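Local coordinates for endoglucanase FnCel5A (PDB 3NCO), which probably hydrolyses internal beta-1,4-glucosidic bonds of cellulose, as an endoglucanase of glycoside hydrolase family 5, at residues Ile173-Tyr184 with Asn197-Glu206; Ile224-Asp232 with Asp268-Thr278. One frame throughout, in Å; residues are numbered along the deposited sequence.

Contact 1 of 2, residues Ile173-Tyr184 with Asn197-Glu206; sequences IVIIDVPNWSNY and NIIVSFHYYE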
# COMPACT_ATOMS: atom_id res chain seq x y z
N ILE A 173 -8.18 -11.94 3.86
CA ILE A 173 -6.85 -11.68 3.30
C ILE A 173 -6.04 -10.72 4.20
O ILE A 173 -6.54 -9.65 4.57
CB ILE A 173 -6.96 -11.13 1.91
CG1 ILE A 173 -7.48 -12.21 0.95
CG2 ILE A 173 -5.57 -10.59 1.46
CD1 ILE A 173 -6.52 -13.33 0.66
N VAL A 174 -4.80 -11.09 4.53
CA VAL A 174 -3.92 -10.18 5.24
C VAL A 174 -2.68 -9.99 4.38
O VAL A 174 -2.06 -10.99 3.93
CB VAL A 174 -3.53 -10.76 6.63
CG1 VAL A 174 -2.37 -9.93 7.34
CG2 VAL A 174 -4.81 -10.89 7.47
N ILE A 175 -2.31 -8.73 4.14
CA ILE A 175 -1.18 -8.40 3.26
C ILE A 175 0.04 -8.15 4.13
O ILE A 175 -0.03 -7.36 5.08
CB ILE A 175 -1.49 -7.14 2.42
CG1 ILE A 175 -2.54 -7.51 1.37
CG2 ILE A 175 -0.24 -6.57 1.70
CD1 ILE A 175 -3.35 -6.32 0.94
N ILE A 176 1.12 -8.84 3.78
CA ILE A 176 2.40 -8.76 4.48
C ILE A 176 3.44 -7.98 3.66
O ILE A 176 3.79 -8.39 2.54
CB ILE A 176 2.98 -10.21 4.75
CG1 ILE A 176 1.92 -11.09 5.38
CG2 ILE A 176 4.26 -10.17 5.56
CD1 ILE A 176 1.25 -10.51 6.63
N ASP A 177 3.91 -6.86 4.18
CA ASP A 177 4.91 -6.04 3.49
C ASP A 177 6.31 -6.61 3.59
O ASP A 177 6.72 -7.11 4.60
CB ASP A 177 4.96 -4.61 4.07
CG ASP A 177 3.72 -3.75 3.60
OD1 ASP A 177 2.58 -4.29 3.62
OD2 ASP A 177 3.88 -2.53 3.31
N VAL A 178 7.01 -6.48 2.50
CA VAL A 178 8.46 -6.70 2.43
C VAL A 178 9.13 -5.67 3.35
O VAL A 178 8.67 -4.50 3.41
CB VAL A 178 8.86 -6.53 0.95
CG1 VAL A 178 10.37 -6.53 0.86
CG2 VAL A 178 8.26 -7.73 0.20
N PRO A 179 10.19 -6.08 4.08
CA PRO A 179 10.85 -5.16 5.05
C PRO A 179 11.79 -4.19 4.31
O PRO A 179 11.75 -4.11 3.07
CB PRO A 179 11.57 -6.10 6.02
CG PRO A 179 11.88 -7.33 5.15
CD PRO A 179 10.83 -7.42 4.05
N ASN A 180 12.59 -3.42 5.08
CA ASN A 180 13.48 -2.39 4.51
C ASN A 180 12.77 -1.50 3.50
O ASN A 180 13.16 -1.37 2.33
CB ASN A 180 14.74 -3.02 3.92
CG ASN A 180 15.96 -2.15 4.12
OD1 ASN A 180 16.77 -2.38 5.03
ND2 ASN A 180 16.12 -1.14 3.27
N TRP A 181 11.72 -0.86 4.00
CA TRP A 181 10.90 0.06 3.17
C TRP A 181 10.15 -0.64 2.04
O TRP A 181 9.69 0.04 1.10
CB TRP A 181 11.75 1.17 2.55
CG TRP A 181 12.54 1.87 3.53
CD1 TRP A 181 13.92 1.83 3.70
CD2 TRP A 181 12.04 2.76 4.51
NE1 TRP A 181 14.28 2.65 4.72
CE2 TRP A 181 13.16 3.24 5.24
CE3 TRP A 181 10.78 3.22 4.82
CZ2 TRP A 181 13.03 4.14 6.28
CZ3 TRP A 181 10.64 4.12 5.88
CH2 TRP A 181 11.76 4.58 6.58
N SER A 182 10.07 -1.98 2.09
CA SER A 182 9.35 -2.73 1.05
C SER A 182 10.04 -2.62 -0.35
O SER A 182 9.42 -2.83 -1.40
CB SER A 182 7.83 -2.39 1.13
OG SER A 182 7.43 -2.59 2.51
N ASN A 183 11.34 -2.39 -0.30
CA ASN A 183 12.13 -2.34 -1.54
C ASN A 183 12.25 -3.77 -2.11
O ASN A 183 12.42 -4.75 -1.35
CB ASN A 183 13.50 -1.75 -1.24
CG ASN A 183 14.43 -1.80 -2.45
OD1 ASN A 183 15.03 -2.84 -2.75
ND2 ASN A 183 14.56 -0.67 -3.13
N TYR A 184 12.08 -3.88 -3.43
CA TYR A 184 11.95 -5.16 -4.14
C TYR A 184 13.07 -6.13 -3.75
O TYR A 184 12.82 -7.33 -3.65
CB TYR A 184 11.91 -4.95 -5.68
CG TYR A 184 13.30 -4.76 -6.21
CD1 TYR A 184 14.05 -5.85 -6.63
CD2 TYR A 184 13.90 -3.50 -6.18
CE1 TYR A 184 15.36 -5.71 -7.03
CE2 TYR A 184 15.27 -3.34 -6.57
CZ TYR A 184 15.97 -4.47 -7.01
OH TYR A 184 17.30 -4.35 -7.36
N ASN A 197 -4.20 -17.46 3.35
CA ASN A 197 -4.89 -16.25 2.99
C ASN A 197 -4.00 -15.05 3.20
O ASN A 197 -4.45 -14.03 3.75
CB ASN A 197 -6.23 -16.14 3.77
CG ASN A 197 -7.23 -17.17 3.29
OD1 ASN A 197 -7.57 -18.10 4.02
ND2 ASN A 197 -7.69 -17.01 2.05
N ILE A 198 -2.73 -15.15 2.78
CA ILE A 198 -1.83 -13.99 2.80
C ILE A 198 -1.41 -13.58 1.36
O ILE A 198 -1.38 -14.41 0.46
CB ILE A 198 -0.59 -14.17 3.71
CG1 ILE A 198 0.23 -15.40 3.31
CG2 ILE A 198 -1.03 -14.25 5.19
CD1 ILE A 198 1.72 -15.37 3.92
N ILE A 199 -1.07 -12.30 1.23
CA ILE A 199 -0.49 -11.77 -0.01
C ILE A 199 0.74 -10.98 0.40
O ILE A 199 0.70 -10.26 1.40
CB ILE A 199 -1.51 -10.83 -0.70
CG1 ILE A 199 -2.72 -11.67 -1.18
CG2 ILE A 199 -0.92 -10.08 -1.90
CD1 ILE A 199 -3.87 -10.83 -1.73
N VAL A 200 1.80 -11.06 -0.40
CA VAL A 200 3.02 -10.31 -0.02
C VAL A 200 3.01 -9.06 -0.87
O VAL A 200 2.60 -9.08 -2.04
CB VAL A 200 4.30 -11.20 -0.31
CG1 VAL A 200 5.56 -10.37 -0.30
CG2 VAL A 200 4.37 -12.35 0.71
N SER A 201 3.46 -7.94 -0.28
CA SER A 201 3.50 -6.69 -1.05
C SER A 201 4.86 -6.00 -1.03
O SER A 201 5.49 -5.93 0.01
CB SER A 201 2.44 -5.75 -0.48
OG SER A 201 2.48 -4.52 -1.16
N PHE A 202 5.27 -5.46 -2.19
CA PHE A 202 6.48 -4.59 -2.24
C PHE A 202 6.08 -3.28 -2.85
O PHE A 202 4.97 -3.18 -3.37
CB PHE A 202 7.67 -5.22 -3.00
CG PHE A 202 7.52 -5.25 -4.52
CD1 PHE A 202 8.35 -4.48 -5.33
CD2 PHE A 202 6.57 -6.10 -5.13
CE1 PHE A 202 8.22 -4.54 -6.76
CE2 PHE A 202 6.43 -6.14 -6.53
CZ PHE A 202 7.25 -5.37 -7.32
N HIS A 203 6.92 -2.27 -2.67
CA HIS A 203 6.69 -0.97 -3.26
C HIS A 203 7.80 -0.67 -4.24
O HIS A 203 8.93 -1.12 -4.04
CB HIS A 203 6.71 0.08 -2.19
CG HIS A 203 5.61 -0.09 -1.20
ND1 HIS A 203 5.50 0.69 -0.08
CD2 HIS A 203 4.56 -0.94 -1.19
CE1 HIS A 203 4.41 0.33 0.59
NE2 HIS A 203 3.83 -0.66 -0.06
N TYR A 204 7.47 0.05 -5.31
CA TYR A 204 8.43 0.26 -6.37
C TYR A 204 8.57 1.73 -6.73
O TYR A 204 7.62 2.34 -7.22
CB TYR A 204 8.12 -0.54 -7.64
CG TYR A 204 9.35 -0.65 -8.54
CD1 TYR A 204 10.43 -1.46 -8.19
CD2 TYR A 204 9.41 0.06 -9.76
CE1 TYR A 204 11.56 -1.52 -9.03
CE2 TYR A 204 10.50 0.00 -10.59
CZ TYR A 204 11.56 -0.79 -10.23
OH TYR A 204 12.64 -0.89 -11.05
N TYR A 205 9.79 2.24 -6.52
CA TYR A 205 10.12 3.63 -6.84
C TYR A 205 11.51 3.78 -7.50
O TYR A 205 12.10 4.87 -7.47
CB TYR A 205 10.14 4.41 -5.54
CG TYR A 205 8.75 4.59 -4.95
CD1 TYR A 205 7.86 5.49 -5.51
CD2 TYR A 205 8.35 3.89 -3.77
CE1 TYR A 205 6.62 5.71 -4.96
CE2 TYR A 205 7.09 4.12 -3.21
CZ TYR A 205 6.23 5.03 -3.80
OH TYR A 205 5.00 5.29 -3.25
N GLU A 206 12.01 2.71 -8.12
CA GLU A 206 13.28 2.81 -8.85
C GLU A 206 13.07 3.33 -10.24
O GLU A 206 12.06 2.99 -10.88
CB GLU A 206 13.94 1.44 -8.93
CG GLU A 206 14.12 0.86 -7.51
CD GLU A 206 14.84 1.85 -6.60
OE1 GLU A 206 15.83 2.49 -7.02
OE2 GLU A 206 14.40 2.06 -5.46
O HOH W 1 10.22 0.68 -1.54
O HOH W 2 11.29 -1.55 -4.83

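Contact 2 of 2, residues Ile224-Asp232 with Asp268-Thr278; sequences IGVKWEGKD and DMESRVKWTKT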
# COMPACT_ATOMS: atom_id res chain seq x y z
N ILE A 224 16.70 17.88 -9.61
CA ILE A 224 15.67 17.71 -10.65
C ILE A 224 16.26 17.65 -12.07
O ILE A 224 17.49 17.68 -12.26
CB ILE A 224 14.55 18.75 -10.58
CG1 ILE A 224 15.09 20.19 -10.73
CG2 ILE A 224 13.75 18.61 -9.28
CD1 ILE A 224 14.06 21.11 -11.33
N GLY A 225 15.38 17.53 -13.06
CA GLY A 225 15.78 17.35 -14.44
C GLY A 225 16.20 15.94 -14.84
O GLY A 225 16.73 15.76 -15.93
N VAL A 226 15.95 14.96 -13.96
CA VAL A 226 16.36 13.59 -14.25
C VAL A 226 15.28 12.96 -15.15
O VAL A 226 14.11 12.95 -14.79
CB VAL A 226 16.56 12.77 -12.93
CG1 VAL A 226 16.81 11.31 -13.23
CG2 VAL A 226 17.70 13.40 -12.14
N LYS A 227 15.66 12.45 -16.33
CA LYS A 227 14.67 11.90 -17.23
C LYS A 227 14.47 10.38 -17.08
O LYS A 227 15.29 9.68 -16.51
CB LYS A 227 15.02 12.24 -18.68
CG LYS A 227 15.02 13.77 -18.92
CD LYS A 227 15.47 14.13 -20.31
CE LYS A 227 16.98 13.94 -20.45
NZ LYS A 227 17.62 15.04 -21.24
N TRP A 228 13.38 9.89 -17.65
CA TRP A 228 13.22 8.47 -17.81
C TRP A 228 12.56 8.30 -19.19
O TRP A 228 11.44 8.74 -19.41
CB TRP A 228 12.38 7.88 -16.66
CG TRP A 228 12.47 6.33 -16.62
CD1 TRP A 228 13.35 5.59 -15.87
CD2 TRP A 228 11.71 5.38 -17.40
NE1 TRP A 228 13.17 4.24 -16.13
CE2 TRP A 228 12.16 4.09 -17.04
CE3 TRP A 228 10.65 5.50 -18.31
CZ2 TRP A 228 11.60 2.90 -17.60
CZ3 TRP A 228 10.10 4.33 -18.90
CH2 TRP A 228 10.59 3.04 -18.53
N GLU A 229 13.27 7.65 -20.11
CA GLU A 229 12.92 7.77 -21.54
C GLU A 229 12.33 6.54 -22.21
O GLU A 229 12.03 6.54 -23.43
CB GLU A 229 14.14 8.27 -22.31
CG GLU A 229 14.56 9.62 -21.79
CD GLU A 229 15.79 10.08 -22.46
OE1 GLU A 229 15.63 10.70 -23.53
OE2 GLU A 229 16.90 9.78 -21.95
N GLY A 230 12.16 5.48 -21.42
CA GLY A 230 11.65 4.24 -21.98
C GLY A 230 12.63 3.53 -22.92
O GLY A 230 12.21 2.70 -23.74
N LYS A 231 13.93 3.83 -22.79
CA LYS A 231 14.93 3.10 -23.58
C LYS A 231 15.00 1.63 -23.17
O LYS A 231 14.68 1.27 -22.05
CB LYS A 231 16.30 3.72 -23.40
CG LYS A 231 16.35 5.21 -23.82
CD LYS A 231 17.73 5.80 -23.50
CE LYS A 231 17.83 7.29 -23.79
NZ LYS A 231 18.31 7.54 -25.18
N ASP A 232 15.46 0.78 -24.10
CA ASP A 232 15.59 -0.65 -23.78
C ASP A 232 16.21 -0.91 -22.42
O ASP A 232 15.65 -1.68 -21.63
CB ASP A 232 16.42 -1.36 -24.86
CG ASP A 232 15.68 -1.44 -26.16
OD1 ASP A 232 14.46 -1.15 -26.15
OD2 ASP A 232 16.32 -1.82 -27.18
N ASP A 268 9.58 15.44 -14.99
CA ASP A 268 8.86 15.98 -16.14
C ASP A 268 7.72 15.03 -16.53
O ASP A 268 7.83 13.81 -16.36
CB ASP A 268 9.81 16.24 -17.30
CG ASP A 268 10.24 14.95 -17.99
OD1 ASP A 268 11.26 14.37 -17.55
OD2 ASP A 268 9.58 14.55 -18.98
N MSE A 269 6.62 15.57 -17.06
CA MSE A 269 5.42 14.76 -17.22
C MSE A 269 5.62 13.56 -18.19
O MSE A 269 5.11 12.45 -17.92
CB MSE A 269 4.22 15.61 -17.63
CG MSE A 269 2.92 14.86 -17.80
SE MSE A 269 2.40 14.04 -16.10
CE MSE A 269 1.67 15.64 -15.19
N GLU A 270 6.27 13.80 -19.32
CA GLU A 270 6.42 12.68 -20.27
C GLU A 270 7.19 11.53 -19.64
O GLU A 270 6.75 10.38 -19.76
CB GLU A 270 6.98 13.05 -21.65
CG GLU A 270 6.92 11.80 -22.63
CD GLU A 270 6.71 12.12 -24.11
OE1 GLU A 270 6.48 11.15 -24.91
OE2 GLU A 270 6.78 13.32 -24.49
N SER A 271 8.29 11.85 -18.94
CA SER A 271 8.97 10.79 -18.15
C SER A 271 8.04 10.06 -17.17
O SER A 271 8.05 8.84 -17.10
CB SER A 271 10.21 11.30 -17.42
OG SER A 271 11.20 11.77 -18.32
N ARG A 272 7.22 10.81 -16.44
CA ARG A 272 6.31 10.21 -15.47
C ARG A 272 5.35 9.24 -16.16
O ARG A 272 5.08 8.11 -15.67
CB ARG A 272 5.51 11.30 -14.77
CG ARG A 272 6.34 12.08 -13.80
CD ARG A 272 5.57 13.20 -13.17
NE ARG A 272 4.69 12.68 -12.14
CZ ARG A 272 3.54 13.26 -11.76
NH1 ARG A 272 3.13 14.39 -12.32
NH2 ARG A 272 2.82 12.70 -10.77
N VAL A 273 4.86 9.68 -17.32
CA VAL A 273 3.86 8.94 -18.08
C VAL A 273 4.47 7.62 -18.59
O VAL A 273 3.84 6.54 -18.44
CB VAL A 273 3.33 9.81 -19.25
CG1 VAL A 273 2.67 8.94 -20.32
CG2 VAL A 273 2.37 10.85 -18.72
N LYS A 274 5.68 7.72 -19.17
CA LYS A 274 6.40 6.52 -19.66
C LYS A 274 6.78 5.54 -18.53
O LYS A 274 6.62 4.32 -18.68
CB LYS A 274 7.64 6.92 -20.42
CG LYS A 274 7.35 7.51 -21.79
CD LYS A 274 8.66 7.78 -22.56
CE LYS A 274 8.45 8.66 -23.79
NZ LYS A 274 7.30 8.18 -24.61
N TRP A 275 7.33 6.08 -17.44
CA TRP A 275 7.74 5.23 -16.29
C TRP A 275 6.52 4.52 -15.71
O TRP A 275 6.56 3.31 -15.48
CB TRP A 275 8.47 6.08 -15.23
CG TRP A 275 9.01 5.29 -14.06
CD1 TRP A 275 10.28 4.75 -13.94
CD2 TRP A 275 8.31 4.98 -12.83
NE1 TRP A 275 10.39 4.11 -12.72
CE2 TRP A 275 9.21 4.23 -12.03
CE3 TRP A 275 7.01 5.25 -12.35
CZ2 TRP A 275 8.84 3.73 -10.78
CZ3 TRP A 275 6.65 4.76 -11.08
CH2 TRP A 275 7.57 4.00 -10.34
N THR A 276 5.43 5.27 -15.52
CA THR A 276 4.26 4.69 -14.87
C THR A 276 3.67 3.57 -15.71
O THR A 276 3.30 2.50 -15.19
CB THR A 276 3.22 5.79 -14.56
OG1 THR A 276 3.86 6.80 -13.76
CG2 THR A 276 2.01 5.23 -13.78
N LYS A 277 3.62 3.81 -17.03
CA LYS A 277 3.06 2.84 -17.94
C LYS A 277 3.90 1.58 -17.96
O LYS A 277 3.35 0.47 -17.97
CB LYS A 277 3.06 3.45 -19.35
CG LYS A 277 2.56 2.55 -20.45
CD LYS A 277 2.91 3.25 -21.76
CE LYS A 277 1.82 3.08 -22.82
NZ LYS A 277 1.15 1.73 -22.88
N THR A 278 5.23 1.74 -17.96
CA THR A 278 6.15 0.61 -18.02
C THR A 278 6.05 -0.24 -16.75
O THR A 278 5.96 -1.45 -16.80
CB THR A 278 7.60 1.12 -18.21
OG1 THR A 278 7.71 1.75 -19.49
CG2 THR A 278 8.62 -0.00 -18.13
O HOH W 3 12.42 15.28 -15.35

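Contact 1 of 2, residues Ile173-Tyr184 with Asn197-Glu206
Ile173 and Ile199 meet where two neighbouring parallel strands of the TIM barrel, 174-177 and 198-204, begin to pair. The strand axes diverge by 38°, and the ladder runs from Val174 N to Asn197 O through to Val178 N to Ser201 O (3.0 Å). Ile199 has the most area buried by the contact: its CD1 lies 3.6 Å from Ile173 CG2, while its side chain lies beside that of Ile175, pointing the same way. With CG1 of Ile173 turned beside the backbone N (chi1 -69°), CG2 is left to meet Ile199 and CD1 packs against the Asn197 carbonyl. Cutting Ile173 back to an alanine removes CG2 and CD1, and would probably cost Ile199 CD1 this neighbour and open a gap at the start of the strand pair, beside Tyr16 of helix 12-20. At the other end Tyr184 sets its CB against Phe202 CD1 at 3.6 Å, and its CD2 approaches the edge of the Tyr204 ring. Beyond the ladder the two segments rejoin where His203 N donates to Ser182 O, 2.9 Å away. The His203 imidazole, whose ND1 is hydrogen-bonded to Glu144, receives Ser182 CB over one face, the carbon 4.1 Å from the ring centroid and 16° off its normal.

Contact 2 of 2, residues Ile224-Asp232 with Asp268-Thr278
A loop-to-helix contact built on one tryptophan joins residues 224-232, the irregular chain leading into helix 232-252, to the first turns of helix 269-285, on the outer side of the barrel. Trp228 supplies the evidence: far more of its surface is buried here than of any other residue. Its CG lies anti to the backbone N (chi1 -166°), which lays the indole along the helix. Trp275 turns an edge to one face of that indole in a T-shaped stack, with the five-membered ring centroids 4.7 Å apart and the planes at 87°. Farther along the same indole, Trp275 CA makes a CH-pi contact with the six-membered ring, 3.9 Å from its centroid. Gly230 N lies over the opposite face, and Thr278 OG1 comes to the rim, 3.3 Å from Trp228 CH2. Phe210 of helix 208-211 meets both tryptophan rings.

The backbone is fastened beside the ring by a nearly straight bond from Trp228 N to Ser271 OG (3.0 Å). Ser271 OG donates in turn to Asp268 OD1 at 2.7 Å, which fixes the hydroxyl's rotation. Asp268 OD2 takes Ser271 N from above the carboxylate plane, at 3.0 Å. A water accepts from Asp268 N and lies within reach of both Val226 O and Asp268 OD1. Asp268 is thus the N-cap of a peripheral TIM-barrel helix, while its other carboxylate oxygen, through Ser271 OG, ties the helix start to the loop at Trp228.

From the N terminus the chain first passes through strands 22-25 to 137-140 of the barrel. Contact 1 then closes a short loop, with twelve residues of neither helix nor strand separating 173-184 from 197-206, and joins the fifth and sixth strands. Contact 2 follows in series, so the two neither nest nor cross. Its loop is longer: between 224-232 and 268-278 run most of helix 232-252 and the seventh strand, 256-261. The centres lie about 24 Å apart, yet the contacts touch near the C-terminal end of segment 197-206. There Trp275 NE1 probably donates to Glu206 O at 2.7 Å, and Trp275 CH2 packs against Tyr204 O, linking the chain that leaves the sixth strand to helix 269-285.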